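Local coordinates for protein yesU (Bacillus subtilis, PDB 1OQ1), which is of unknown function but has a galectin-like beta-sandwich fold, consistent with, though not proof of, a role in carbohydrate binding, at residues Asn113-Ser118 / Gly170-Ser175; Asp61-Thr66 / Gly198-Arg203; Val52-Glu57 / Pro105-Gly110; Trp67-Ile72 / Gly76-Phe81. All blocks are in the same frame, centred on the assembly; numbering follows the deposited sequence.

Contact 1: residues Asn113-Ser118 / Gly170-Ser175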
loop_
_atom_site.group_PDB
_atom_site.type_symbol
_atom_site.label_atom_id
_atom_site.label_comp_id
_atom_site.label_asym_id
_atom_site.label_seq_id
_atom_site.Cartn_x
_atom_site.Cartn_y
_atom_site.Cartn_z
ATOM N N ASN A 113 -0.798 -10.080 -10.176
ATOM C CA ASN A 113 -1.578 -8.908 -10.540
ATOM C C ASN A 113 -1.788 -8.178 -9.230
ATOM O O ASN A 113 -1.815 -8.804 -8.172
ATOM C CB ASN A 113 -2.950 -9.279 -11.103
ATOM C CG ASN A 113 -2.884 -9.784 -12.524
ATOM O OD1 ASN A 113 -2.093 -9.298 -13.331
ATOM N ND2 ASN A 113 -3.735 -10.751 -12.846
ATOM N N ALA A 114 -1.943 -6.860 -9.297
ATOM C CA ALA A 114 -2.167 -6.077 -8.095
ATOM C C ALA A 114 -2.286 -4.605 -8.415
ATOM O O ALA A 114 -1.795 -4.139 -9.441
ATOM C CB ALA A 114 -1.017 -6.285 -7.109
ATOM N N LEU A 115 -2.960 -3.885 -7.530
ATOM C CA LEU A 115 -3.086 -2.447 -7.648
ATOM C C LEU A 115 -2.050 -1.939 -6.648
ATOM O O LEU A 115 -1.856 -2.547 -5.594
ATOM C CB LEU A 115 -4.492 -1.994 -7.242
ATOM C CG LEU A 115 -5.581 -2.296 -8.278
ATOM C CD1 LEU A 115 -6.965 -2.150 -7.664
ATOM C CD2 LEU A 115 -5.406 -1.352 -9.456
ATOM N N HIS A 116 -1.343 -0.867 -6.988
ATOM C CA HIS A 116 -0.359 -0.315 -6.061
ATOM C C HIS A 116 -0.402 1.202 -6.087
ATOM O O HIS A 116 -0.341 1.828 -7.147
ATOM C CB HIS A 116 1.073 -0.838 -6.323
ATOM C CG HIS A 116 1.397 -1.115 -7.760
ATOM N ND1 HIS A 116 2.573 -0.689 -8.345
ATOM C CD2 HIS A 116 0.760 -1.856 -8.697
ATOM C CE1 HIS A 116 2.645 -1.161 -9.577
ATOM N NE2 HIS A 116 1.558 -1.872 -9.816
ATOM N N LEU A 117 -0.530 1.778 -4.899
ATOM C CA LEU A 117 -0.638 3.218 -4.747
ATOM C C LEU A 117 0.551 3.771 -3.978
ATOM O O LEU A 117 0.747 3.456 -2.805
ATOM C CB LEU A 117 -1.944 3.545 -4.020
ATOM C CG LEU A 117 -2.582 4.924 -4.224
ATOM C CD1 LEU A 117 -3.961 4.928 -3.587
ATOM C CD2 LEU A 117 -1.708 6.008 -3.635
ATOM N N SER A 118 1.344 4.596 -4.650
ATOM C CA SER A 118 2.514 5.189 -4.022
ATOM C C SER A 118 2.181 6.546 -3.427
ATOM O O SER A 118 1.408 7.322 -3.997
ATOM C CB SER A 118 3.640 5.333 -5.047
ATOM O OG SER A 118 3.177 6.020 -6.196
ATOM N N GLY A 170 -14.412 -2.110 -9.687
ATOM C CA GLY A 170 -13.589 -1.189 -10.459
ATOM C C GLY A 170 -13.239 0.131 -9.784
ATOM O O GLY A 170 -12.334 0.844 -10.230
ATOM N N TYR A 171 -13.930 0.453 -8.698
ATOM C CA TYR A 171 -13.713 1.724 -8.001
ATOM C C TYR A 171 -12.620 1.758 -6.930
ATOM O O TYR A 171 -12.544 0.875 -6.077
ATOM C CB TYR A 171 -15.031 2.179 -7.362
ATOM C CG TYR A 171 -14.981 3.565 -6.761
ATOM C CD1 TYR A 171 -14.815 4.688 -7.571
ATOM C CD2 TYR A 171 -15.098 3.757 -5.384
ATOM C CE1 TYR A 171 -14.769 5.969 -7.026
ATOM C CE2 TYR A 171 -15.051 5.043 -4.829
ATOM C CZ TYR A 171 -14.888 6.139 -5.662
ATOM O OH TYR A 171 -14.857 7.413 -5.139
ATOM N N VAL A 172 -11.785 2.796 -6.986
ATOM C CA VAL A 172 -10.715 3.022 -6.009
ATOM C C VAL A 172 -10.737 4.499 -5.607
ATOM O O VAL A 172 -10.838 5.378 -6.465
ATOM C CB VAL A 172 -9.313 2.721 -6.591
ATOM C CG1 VAL A 172 -8.233 3.046 -5.553
ATOM C CG2 VAL A 172 -9.221 1.253 -7.001
ATOM N N HIS A 173 -10.653 4.766 -4.306
ATOM C CA HIS A 173 -10.635 6.137 -3.796
ATOM C C HIS A 173 -9.616 6.202 -2.664
ATOM O O HIS A 173 -9.541 5.296 -1.839
ATOM C CB HIS A 173 -12.020 6.545 -3.285
ATOM C CG HIS A 173 -12.103 7.967 -2.820
ATOM N ND1 HIS A 173 -11.624 8.379 -1.595
ATOM C CD2 HIS A 173 -12.638 9.066 -3.402
ATOM C CE1 HIS A 173 -11.866 9.668 -1.439
ATOM N NE2 HIS A 173 -12.481 10.110 -2.521
ATOM N N PHE A 174 -8.837 7.277 -2.635
ATOM C CA PHE A 174 -7.795 7.452 -1.634
ATOM C C PHE A 174 -7.869 8.835 -0.996
ATOM O O PHE A 174 -8.000 9.839 -1.694
ATOM C CB PHE A 174 -6.433 7.256 -2.316
ATOM C CG PHE A 174 -5.250 7.385 -1.399
ATOM C CD1 PHE A 174 -5.160 6.631 -0.236
ATOM C CD2 PHE A 174 -4.186 8.214 -1.744
ATOM C CE1 PHE A 174 -4.020 6.697 0.570
ATOM C CE2 PHE A 174 -3.041 8.288 -0.946
ATOM C CZ PHE A 174 -2.960 7.528 0.208
ATOM N N SER A 175 -7.778 8.880 0.329
ATOM C CA SER A 175 -7.813 10.146 1.051
ATOM C C SER A 175 -6.791 10.146 2.177
ATOM O O SER A 175 -6.376 9.088 2.649
ATOM C CB SER A 175 -9.212 10.403 1.624
ATOM O OG SER A 175 -9.547 9.457 2.625
#
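L117 lays its CD1 methyl over one face of the F174 ring, 3.9 Å from the ring centroid and 27° off the normal, a CH-pi contact. The methyl is displaced toward the rim at the root of the ring, and its nearest atom there is F174 CG, 3.5 Å from L117 CD1. The second methyl, L117 CD2, lies over the same face further along the CD2-CE2 side, 3.8 Å from F174 CE2, so both branches of the leucine bear on that face. F174 points its CB at the 113-118 strand, and CG anti to the backbone N (chi1 -179°) lays the ring across so that it turns a face to L117. Two residues back on each strand the packing is thinner: L115 and V172 pass antiparallel to one another and meet only through L115 CD1 and V172 CG2, 4.1 Å apart. L165 and L135 lie against both L117 and V172 and fill in between the two strands. All four touching residues are buried and apolar. Strand 112-122 belongs to one antiparallel sheet and strand 171-176 to the other, and their inward-facing side chains meet in the interior between the sheets, the arrangement of a galectin-like, concanavalin-type beta-sandwich.

Contact 2: residues Asp61-Thr66 / Gly198-Arg203. With ACY (acetic acid), chain E.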
loop_
_atom_site.group_PDB
_atom_site.type_symbol
_atom_site.label_atom_id
_atom_site.label_comp_id
_atom_site.label_asym_id
_atom_site.label_seq_id
_atom_site.Cartn_x
_atom_site.Cartn_y
_atom_site.Cartn_z
ATOM N N ASP A 61 -13.095 -8.282 -1.999
ATOM C CA ASP A 61 -13.274 -7.041 -2.732
ATOM C C ASP A 61 -14.301 -6.270 -1.898
ATOM O O ASP A 61 -14.927 -6.847 -1.008
ATOM C CB ASP A 61 -13.840 -7.342 -4.120
ATOM C CG ASP A 61 -13.712 -6.174 -5.076
ATOM O OD1 ASP A 61 -13.338 -5.061 -4.637
ATOM O OD2 ASP A 61 -13.992 -6.379 -6.275
ATOM N N GLY A 62 -14.476 -4.982 -2.176
ATOM C CA GLY A 62 -15.450 -4.192 -1.439
ATOM C C GLY A 62 -15.028 -3.933 -0.007
ATOM O O GLY A 62 -15.712 -4.327 0.940
ATOM N N ILE A 63 -13.907 -3.242 0.151
ATOM C CA ILE A 63 -13.375 -2.959 1.474
ATOM C C ILE A 63 -12.843 -1.542 1.611
ATOM O O ILE A 63 -12.585 -0.862 0.621
ATOM C CB ILE A 63 -12.207 -3.915 1.804
ATOM C CG1 ILE A 63 -11.152 -3.834 0.691
ATOM C CG2 ILE A 63 -12.724 -5.346 1.966
ATOM C CD1 ILE A 63 -9.853 -4.580 0.984
ATOM N N ILE A 64 -12.685 -1.110 2.857
ATOM C CA ILE A 64 -12.126 0.199 3.162
ATOM C C ILE A 64 -10.922 -0.105 4.049
ATOM O O ILE A 64 -11.059 -0.714 5.111
ATOM C CB ILE A 64 -13.136 1.096 3.894
ATOM C CG1 ILE A 64 -14.328 1.387 2.970
ATOM C CG2 ILE A 64 -12.464 2.402 4.314
ATOM C CD1 ILE A 64 -15.378 2.298 3.574
ATOM N N VAL A 65 -9.743 0.301 3.581
ATOM C CA VAL A 65 -8.483 0.050 4.278
ATOM C C VAL A 65 -7.962 1.321 4.933
ATOM O O VAL A 65 -7.834 2.355 4.278
ATOM C CB VAL A 65 -7.414 -0.480 3.287
ATOM C CG1 VAL A 65 -6.128 -0.825 4.031
ATOM C CG2 VAL A 65 -7.947 -1.699 2.547
ATOM N N THR A 66 -7.655 1.233 6.222
ATOM C CA THR A 66 -7.155 2.381 6.963
ATOM C C THR A 66 -5.907 2.054 7.777
ATOM O O THR A 66 -5.693 0.909 8.193
ATOM C CB THR A 66 -8.230 2.929 7.932
ATOM O OG1 THR A 66 -8.680 1.875 8.795
ATOM C CG2 THR A 66 -9.416 3.493 7.155
ATOM N N GLY A 198 -7.561 -10.219 -2.672
ATOM C CA GLY A 198 -6.117 -10.388 -2.648
ATOM C C GLY A 198 -5.423 -9.911 -1.387
ATOM O O GLY A 198 -6.063 -9.470 -0.433
ATOM N N LYS A 199 -4.098 -9.992 -1.385
ATOM C CA LYS A 199 -3.317 -9.576 -0.229
ATOM C C LYS A 199 -3.020 -8.080 -0.273
ATOM O O LYS A 199 -3.088 -7.448 -1.329
ATOM C CB LYS A 199 -1.978 -10.315 -0.185
ATOM C CG LYS A 199 -2.040 -11.813 -0.423
ATOM C CD LYS A 199 -2.712 -12.565 0.704
ATOM C CE LYS A 199 -2.544 -14.074 0.503
ATOM N NZ LYS A 199 -3.286 -14.867 1.524
ATOM N N ILE A 200 -2.679 -7.536 0.891
ATOM C CA ILE A 200 -2.306 -6.134 1.028
ATOM C C ILE A 200 -0.864 -6.122 1.538
ATOM O O ILE A 200 -0.517 -6.879 2.448
ATOM C CB ILE A 200 -3.204 -5.399 2.037
ATOM C CG1 ILE A 200 -4.622 -5.289 1.468
ATOM C CG2 ILE A 200 -2.620 -4.017 2.341
ATOM C CD1 ILE A 200 -5.623 -4.692 2.416
ATOM N N GLY A 201 -0.030 -5.275 0.946
ATOM C CA GLY A 201 1.363 -5.209 1.352
ATOM C C GLY A 201 1.897 -3.794 1.458
ATOM O O GLY A 201 1.389 -2.870 0.817
ATOM N N PHE A 202 2.943 -3.637 2.264
ATOM C CA PHE A 202 3.573 -2.346 2.494
ATOM C C PHE A 202 4.970 -2.303 1.896
ATOM O O PHE A 202 5.861 -3.027 2.341
ATOM C CB PHE A 202 3.659 -2.082 3.998
ATOM C CG PHE A 202 2.324 -1.882 4.650
ATOM C CD1 PHE A 202 1.846 -0.598 4.907
ATOM C CD2 PHE A 202 1.518 -2.973 4.959
ATOM C CE1 PHE A 202 0.585 -0.405 5.462
ATOM C CE2 PHE A 202 0.252 -2.789 5.517
ATOM C CZ PHE A 202 -0.214 -1.502 5.767
ATOM N N ARG A 203 5.161 -1.454 0.891
ATOM C CA ARG A 203 6.471 -1.327 0.264
ATOM C C ARG A 203 7.163 -0.024 0.619
ATOM O O ARG A 203 6.520 0.996 0.854
ATOM C CB ARG A 203 6.357 -1.413 -1.263
ATOM C CG ARG A 203 7.658 -1.065 -2.006
ATOM C CD ARG A 203 7.496 -1.247 -3.510
ATOM N NE ARG A 203 8.732 -1.046 -4.269
ATOM C CZ ARG A 203 9.807 -1.826 -4.167
ATOM N NH1 ARG A 203 9.808 -2.851 -3.331
ATOM N NH2 ARG A 203 10.869 -1.603 -4.930
HETATM C C ACY E . 10.212 1.163 -6.754
HETATM O O ACY E . 9.085 1.265 -6.090
HETATM O OXT ACY E . 11.190 0.374 -6.513
HETATM C CH3 ACY E . 10.319 2.116 -7.931
#
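D61 OD1 is gripped by three nitrogens: the backbone N of G62, 2.7 Å from D61 OD1, the backbone N of K169, and the NZ of K167 in a salt bridge. The bond to G62 N reaches the oxygen on its anti side and well out of the carboxylate plane. It ties the aspartate back onto the turn that enters strand 63-73, where G62 and I63 both face K167 in a G1 beta bulge. From the bulge onward, I63 and V65 point their side chains into the protein interior, toward I200. I200 carries its CG1 branch opposite the carbonyl carbon (chi1 -68°) and continues extended to CD1, and this one methyl makes the whole contact. It meets V65 tip to tip, I200 CD1 lying 3.8 Å from V65 CG2, while I63 CD1 stands more loosely at 4.5 Å from I200 CD1. The strands belong to opposite sheets of a galectin-like beta-sandwich, and F59 and L80 also pack on I200. Along strand 199-205 the side chain of R203 leaves from the other face of its sheet. Extended from CG to NE, it offers the guanidinium edge to an acetate, probably from the crystallisation liquor. The grip is two-pronged and nearly straight: R203 NE to acetate O is 3.0 Å (N-H...O 173°), and R203 NH2 to acetate OXT is 2.6 Å (167°). The remaining nitrogen, R203 NH1, is hydrogen-bonded to the carbonyl O of G102, with a weak bond to F51 O.

Contact 3: residues Val52-Glu57 / Pro105-Gly110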
loop_
_atom_site.group_PDB
_atom_site.type_symbol
_atom_site.label_atom_id
_atom_site.label_comp_id
_atom_site.label_asym_id
_atom_site.label_seq_id
_atom_site.Cartn_x
_atom_site.Cartn_y
_atom_site.Cartn_z
ATOM N N VAL A 52 8.922 -5.275 0.186
ATOM C CA VAL A 52 7.468 -5.305 0.247
ATOM C C VAL A 52 7.209 -6.230 1.437
ATOM O O VAL A 52 7.698 -7.359 1.470
ATOM C CB VAL A 52 6.813 -5.886 -1.014
ATOM C CG1 VAL A 52 5.295 -5.840 -0.858
ATOM C CG2 VAL A 52 7.233 -5.085 -2.245
ATOM N N PHE A 53 6.464 -5.729 2.417
ATOM C CA PHE A 53 6.146 -6.464 3.642
ATOM C C PHE A 53 4.655 -6.788 3.582
ATOM O O PHE A 53 3.820 -5.901 3.730
ATOM C CB PHE A 53 6.473 -5.563 4.837
ATOM C CG PHE A 53 6.392 -6.242 6.175
ATOM C CD1 PHE A 53 6.866 -7.539 6.356
ATOM C CD2 PHE A 53 5.900 -5.549 7.276
ATOM C CE1 PHE A 53 6.853 -8.131 7.614
ATOM C CE2 PHE A 53 5.884 -6.133 8.543
ATOM C CZ PHE A 53 6.362 -7.426 8.710
ATOM N N TRP A 54 4.335 -8.061 3.366
ATOM C CA TRP A 54 2.947 -8.495 3.217
ATOM C C TRP A 54 2.193 -9.018 4.428
ATOM O O TRP A 54 2.734 -9.761 5.246
ATOM C CB TRP A 54 2.839 -9.607 2.165
ATOM C CG TRP A 54 3.348 -9.287 0.811
ATOM C CD1 TRP A 54 4.599 -9.543 0.318
ATOM C CD2 TRP A 54 2.612 -8.675 -0.252
ATOM N NE1 TRP A 54 4.683 -9.131 -0.989
ATOM C CE2 TRP A 54 3.478 -8.594 -1.366
ATOM C CE3 TRP A 54 1.303 -8.187 -0.374
ATOM C CZ2 TRP A 54 3.078 -8.042 -2.589
ATOM C CZ3 TRP A 54 0.903 -7.637 -1.593
ATOM C CH2 TRP A 54 1.790 -7.571 -2.684
ATOM N N CYS A 55 0.920 -8.643 4.503
ATOM C CA CYS A 55 0.019 -9.147 5.529
ATOM C C CYS A 55 -0.357 -10.500 4.905
ATOM O O CYS A 55 -0.587 -10.587 3.699
ATOM C CB CYS A 55 -1.208 -8.242 5.641
ATOM S SG CYS A 55 -2.574 -8.921 6.614
ATOM N N PRO A 56 -0.444 -11.570 5.709
ATOM C CA PRO A 56 -0.786 -12.872 5.124
ATOM C C PRO A 56 -2.240 -13.139 4.743
ATOM O O PRO A 56 -2.522 -14.081 4.000
ATOM C CB PRO A 56 -0.298 -13.849 6.186
ATOM C CG PRO A 56 -0.650 -13.123 7.456
ATOM C CD PRO A 56 -0.215 -11.684 7.161
ATOM N N GLU A 57 -3.156 -12.321 5.250
ATOM C CA GLU A 57 -4.585 -12.504 4.996
ATOM C C GLU A 57 -5.080 -12.111 3.612
ATOM O O GLU A 57 -4.686 -11.084 3.067
ATOM C CB GLU A 57 -5.396 -11.720 6.031
ATOM C CG GLU A 57 -5.014 -12.021 7.462
ATOM C CD GLU A 57 -5.359 -13.436 7.860
ATOM O OE1 GLU A 57 -4.701 -13.972 8.776
ATOM O OE2 GLU A 57 -6.297 -14.007 7.261
ATOM N N PRO A 105 10.373 -4.836 -10.473
ATOM C CA PRO A 105 9.883 -5.568 -11.644
ATOM C C PRO A 105 9.212 -6.903 -11.330
ATOM O O PRO A 105 8.401 -7.394 -12.118
ATOM C CB PRO A 105 11.141 -5.730 -12.495
ATOM C CG PRO A 105 11.899 -4.476 -12.187
ATOM C CD PRO A 105 11.765 -4.399 -10.679
ATOM N N GLU A 106 9.545 -7.487 -10.182
ATOM C CA GLU A 106 8.953 -8.761 -9.785
ATOM C C GLU A 106 7.479 -8.564 -9.460
ATOM O O GLU A 106 6.691 -9.504 -9.499
ATOM C CB GLU A 106 9.661 -9.321 -8.551
ATOM C CG GLU A 106 11.168 -9.421 -8.689
ATOM C CD GLU A 106 11.843 -9.784 -7.383
ATOM O OE1 GLU A 106 11.374 -9.312 -6.326
ATOM O OE2 GLU A 106 12.848 -10.525 -7.413
ATOM N N TYR A 107 7.116 -7.323 -9.148
ATOM C CA TYR A 107 5.747 -6.995 -8.788
ATOM C C TYR A 107 4.923 -6.409 -9.926
ATOM O O TYR A 107 3.743 -6.717 -10.043
ATOM C CB TYR A 107 5.752 -6.040 -7.592
ATOM C CG TYR A 107 6.488 -6.622 -6.408
ATOM C CD1 TYR A 107 5.819 -7.378 -5.440
ATOM C CD2 TYR A 107 7.870 -6.493 -6.303
ATOM C CE1 TYR A 107 6.520 -7.998 -4.400
ATOM C CE2 TYR A 107 8.576 -7.104 -5.278
ATOM C CZ TYR A 107 7.899 -7.858 -4.333
ATOM O OH TYR A 107 8.619 -8.491 -3.347
ATOM N N HIS A 108 5.527 -5.577 -10.771
ATOM C CA HIS A 108 4.761 -4.994 -11.870
ATOM C C HIS A 108 4.896 -5.718 -13.203
ATOM O O HIS A 108 4.074 -5.519 -14.102
ATOM C CB HIS A 108 5.086 -3.494 -12.031
ATOM C CG HIS A 108 6.509 -3.193 -12.390
ATOM N ND1 HIS A 108 7.088 -3.610 -13.570
ATOM C CD2 HIS A 108 7.446 -2.447 -11.757
ATOM C CE1 HIS A 108 8.317 -3.130 -13.651
ATOM N NE2 HIS A 108 8.559 -2.420 -12.563
ATOM N N SER A 109 5.911 -6.570 -13.320
ATOM C CA SER A 109 6.152 -7.328 -14.547
ATOM C C SER A 109 6.536 -8.778 -14.239
ATOM O O SER A 109 7.439 -9.339 -14.868
ATOM C CB SER A 109 7.270 -6.664 -15.363
ATOM O OG SER A 109 6.944 -5.322 -15.694
ATOM N N GLY A 110 5.846 -9.377 -13.273
ATOM C CA GLY A 110 6.130 -10.750 -12.890
ATOM C C GLY A 110 4.948 -11.659 -13.160
ATOM O O GLY A 110 4.322 -11.560 -14.215
#
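W54 and Y107 share one first torsion, chi1 -57° in both, which sets CG opposite the carbonyl carbon, so that the rings run alongside one another, pointing opposite ways; V52 turns its CG2 opposite its own carbonyl carbon and into the tyrosine. The contact joins edge-region strand 51-54 of a galectin-like beta-sandwich to the short helix 105-108, which lies on the outer face of the seven-stranded sheet, away from the interior between the sheets. V52 CG2 stands over one face of the Y107 ring as a CH-pi contact, 3.8 Å from the centroid and 22° off the normal. The methyl is shifted toward the hydroxyl end, 3.5 Å from Y107 CZ. W54 takes the tyrosine at its side: W54 CZ2 and Y107 CE1 meet edge to edge at 3.9 Å. F81 packs against both W54 and Y107, adding a third ring to the group. The hydroxyl of Y107 is hydrogen-bonded to E28 OE1, an oxygen that W54 NE1 also approaches in a weak bond, so one carboxylate oxygen links the polar atoms of both rings. On the helix, the backbone N of S109 bonds to P105 O at 2.9 Å. V52 divides its two methyls between the two aromatics: while CG2 serves Y107, CG1 sits 3.2 Å above the plane of the W54 ring, offset toward the rim.

Contact 4: residues Trp67-Ile72 / Gly76-Phe81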
loop_
_atom_site.group_PDB
_atom_site.type_symbol
_atom_site.label_atom_id
_atom_site.label_comp_id
_atom_site.label_asym_id
_atom_site.label_seq_id
_atom_site.Cartn_x
_atom_site.Cartn_y
_atom_site.Cartn_z
ATOM N N TRP A 67 -5.081 3.071 7.988
ATOM C CA TRP A 67 -3.873 2.926 8.785
ATOM C C TRP A 67 -3.292 4.296 9.112
ATOM O O TRP A 67 -3.571 5.280 8.421
ATOM C CB TRP A 67 -2.832 2.050 8.055
ATOM C CG TRP A 67 -2.135 2.669 6.858
ATOM C CD1 TRP A 67 -0.880 3.218 6.830
ATOM C CD2 TRP A 67 -2.632 2.739 5.513
ATOM N NE1 TRP A 67 -0.564 3.619 5.547
ATOM C CE2 TRP A 67 -1.623 3.335 4.722
ATOM C CE3 TRP A 67 -3.833 2.353 4.899
ATOM C CZ2 TRP A 67 -1.779 3.555 3.344
ATOM C CZ3 TRP A 67 -3.988 2.572 3.527
ATOM C CH2 TRP A 67 -2.964 3.167 2.768
ATOM N N ASP A 68 -2.528 4.357 10.202
ATOM C CA ASP A 68 -1.865 5.586 10.628
ATOM C C ASP A 68 -0.454 5.534 10.052
ATOM O O ASP A 68 0.216 4.506 10.147
ATOM C CB ASP A 68 -1.809 5.660 12.153
ATOM C CG ASP A 68 -3.082 6.229 12.759
ATOM O OD1 ASP A 68 -4.126 6.238 12.077
ATOM O OD2 ASP A 68 -3.037 6.667 13.927
ATOM N N PHE A 69 -0.013 6.643 9.463
ATOM C CA PHE A 69 1.299 6.736 8.822
ATOM C C PHE A 69 2.110 7.934 9.305
ATOM O O PHE A 69 1.592 9.048 9.383
ATOM C CB PHE A 69 1.108 6.855 7.304
ATOM C CG PHE A 69 2.379 7.118 6.542
ATOM C CD1 PHE A 69 3.329 6.114 6.373
ATOM C CD2 PHE A 69 2.615 8.367 5.972
ATOM C CE1 PHE A 69 4.494 6.352 5.646
ATOM C CE2 PHE A 69 3.777 8.617 5.241
ATOM C CZ PHE A 69 4.718 7.605 5.079
ATOM N N SER A 70 3.385 7.706 9.607
ATOM C CA SER A 70 4.276 8.773 10.064
ATOM C C SER A 70 5.601 8.730 9.303
ATOM O O SER A 70 6.379 7.787 9.461
ATOM C CB SER A 70 4.577 8.624 11.556
ATOM O OG SER A 70 3.396 8.609 12.327
ATOM N N PRO A 71 5.867 9.736 8.451
ATOM C CA PRO A 71 7.129 9.757 7.701
ATOM C C PRO A 71 8.194 10.282 8.662
ATOM O O PRO A 71 8.092 11.406 9.151
ATOM C CB PRO A 71 6.829 10.722 6.559
ATOM C CG PRO A 71 5.911 11.712 7.208
ATOM C CD PRO A 71 4.984 10.839 8.031
ATOM N N ILE A 72 9.213 9.469 8.928
ATOM C CA ILE A 72 10.255 9.844 9.877
ATOM C C ILE A 72 11.545 10.359 9.255
ATOM O O ILE A 72 12.137 11.313 9.761
ATOM C CB ILE A 72 10.601 8.647 10.791
ATOM C CG1 ILE A 72 9.332 8.146 11.485
ATOM C CG2 ILE A 72 11.654 9.054 11.828
ATOM C CD1 ILE A 72 8.603 9.212 12.290
ATOM N N GLY A 76 13.168 8.607 0.352
ATOM C CA GLY A 76 12.462 7.343 0.417
ATOM C C GLY A 76 11.108 7.453 -0.257
ATOM O O GLY A 76 10.698 8.537 -0.672
ATOM N N LEU A 77 10.414 6.329 -0.367
ATOM C CA LEU A 77 9.097 6.300 -0.991
ATOM C C LEU A 77 8.276 5.180 -0.367
ATOM O O LEU A 77 8.820 4.142 0.020
ATOM C CB LEU A 77 9.241 6.087 -2.506
ATOM C CG LEU A 77 7.992 5.891 -3.377
ATOM C CD1 LEU A 77 8.262 6.415 -4.785
ATOM C CD2 LEU A 77 7.604 4.420 -3.417
ATOM N N CYS A 78 6.971 5.398 -0.247
ATOM C CA CYS A 78 6.087 4.391 0.315
ATOM C C CYS A 78 5.058 3.985 -0.731
ATOM O O CYS A 78 4.748 4.754 -1.643
ATOM C CB CYS A 78 5.404 4.923 1.571
ATOM S SG CYS A 78 6.575 5.224 2.925
HETATM N N MSE A 79 4.529 2.774 -0.597
HETATM C CA MSE A 79 3.568 2.266 -1.566
HETATM C C MSE A 79 2.737 1.133 -0.973
HETATM O O MSE A 79 3.267 0.243 -0.316
HETATM C CB MSE A 79 4.325 1.758 -2.801
HETATM C CG MSE A 79 3.458 1.246 -3.934
HETATM SE SE MSE A 79 4.509 0.402 -5.339
HETATM C CE MSE A 79 5.594 1.917 -5.867
ATOM N N LEU A 80 1.429 1.173 -1.198
ATOM C CA LEU A 80 0.567 0.116 -0.695
ATOM C C LEU A 80 0.113 -0.764 -1.848
ATOM O O LEU A 80 -0.357 -0.261 -2.865
ATOM C CB LEU A 80 -0.676 0.691 -0.008
ATOM C CG LEU A 80 -1.463 -0.383 0.751
ATOM C CD1 LEU A 80 -0.878 -0.528 2.147
ATOM C CD2 LEU A 80 -2.929 -0.016 0.841
ATOM N N PHE A 81 0.281 -2.071 -1.690
ATOM C CA PHE A 81 -0.165 -3.037 -2.686
ATOM C C PHE A 81 -1.488 -3.591 -2.150
ATOM O O PHE A 81 -1.629 -3.797 -0.944
ATOM C CB PHE A 81 0.834 -4.198 -2.808
ATOM C CG PHE A 81 1.989 -3.927 -3.735
ATOM C CD1 PHE A 81 1.903 -4.254 -5.086
ATOM C CD2 PHE A 81 3.162 -3.347 -3.259
ATOM C CE1 PHE A 81 2.975 -4.009 -5.951
ATOM C CE2 PHE A 81 4.237 -3.098 -4.115
ATOM C CZ PHE A 81 4.141 -3.432 -5.463
#
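This is an apolar and sulfur-aromatic contact across the interior of the sandwich, between two strands that follow each other closely in the chain but lie in different sheets. L80 turns both methyls to the same face of the W67 indole: CD2 lies above the outer rim of the six-membered ring, 3.7 Å from W67 CH2, and CD1 lies farther from the plane, also offset toward the rim. W67 takes the crowded position between its backbone N and carbonyl carbon (chi1 72°), which turns the indole toward L80; its NE1 is satisfied by the hydroxyl of Y119. The second pair is F69 and C78. The sulfur comes to the CE1-CZ side of the phenyl ring, with C78 SG 3.6 Å from F69 CE1 and 4.7 Å from the ring centroid. At 69° off the normal this approach is oblique. Y119 and F202 add edge-to-face partners, to F69 and W67 respectively, and make this part of the interior richly aromatic. Only three residues separate 67-72 from 76-81, and the strands on either side of this short link pair through side chains instead of backbone bonds, as in a beta-arch passing from one sheet of a beta-sandwich to the other.

In the fold
Contacts 1, 2 and 4 pack the two sheets together, whereas contact 3 lies on the outer face of the seven-stranded sheet. Strand 76-86 joins them: L80 N bonds to L117 O of contact 1 (2.9 Å), F81 N probably bonds to G201 O of contact 2 (2.9 Å), and F81 CB packs 3.5 Å from W54 CH2 of contact 3. Contacts 2 and 3 are further tied by F53 N to F202 O, 2.8 Å. The centres of contacts 1 and 2 are about 9 Å apart but the two do not touch. M79 and F81 pack on R203, placing the acetate, probably from the crystallisation liquor, on the sheet face that carries contact 3.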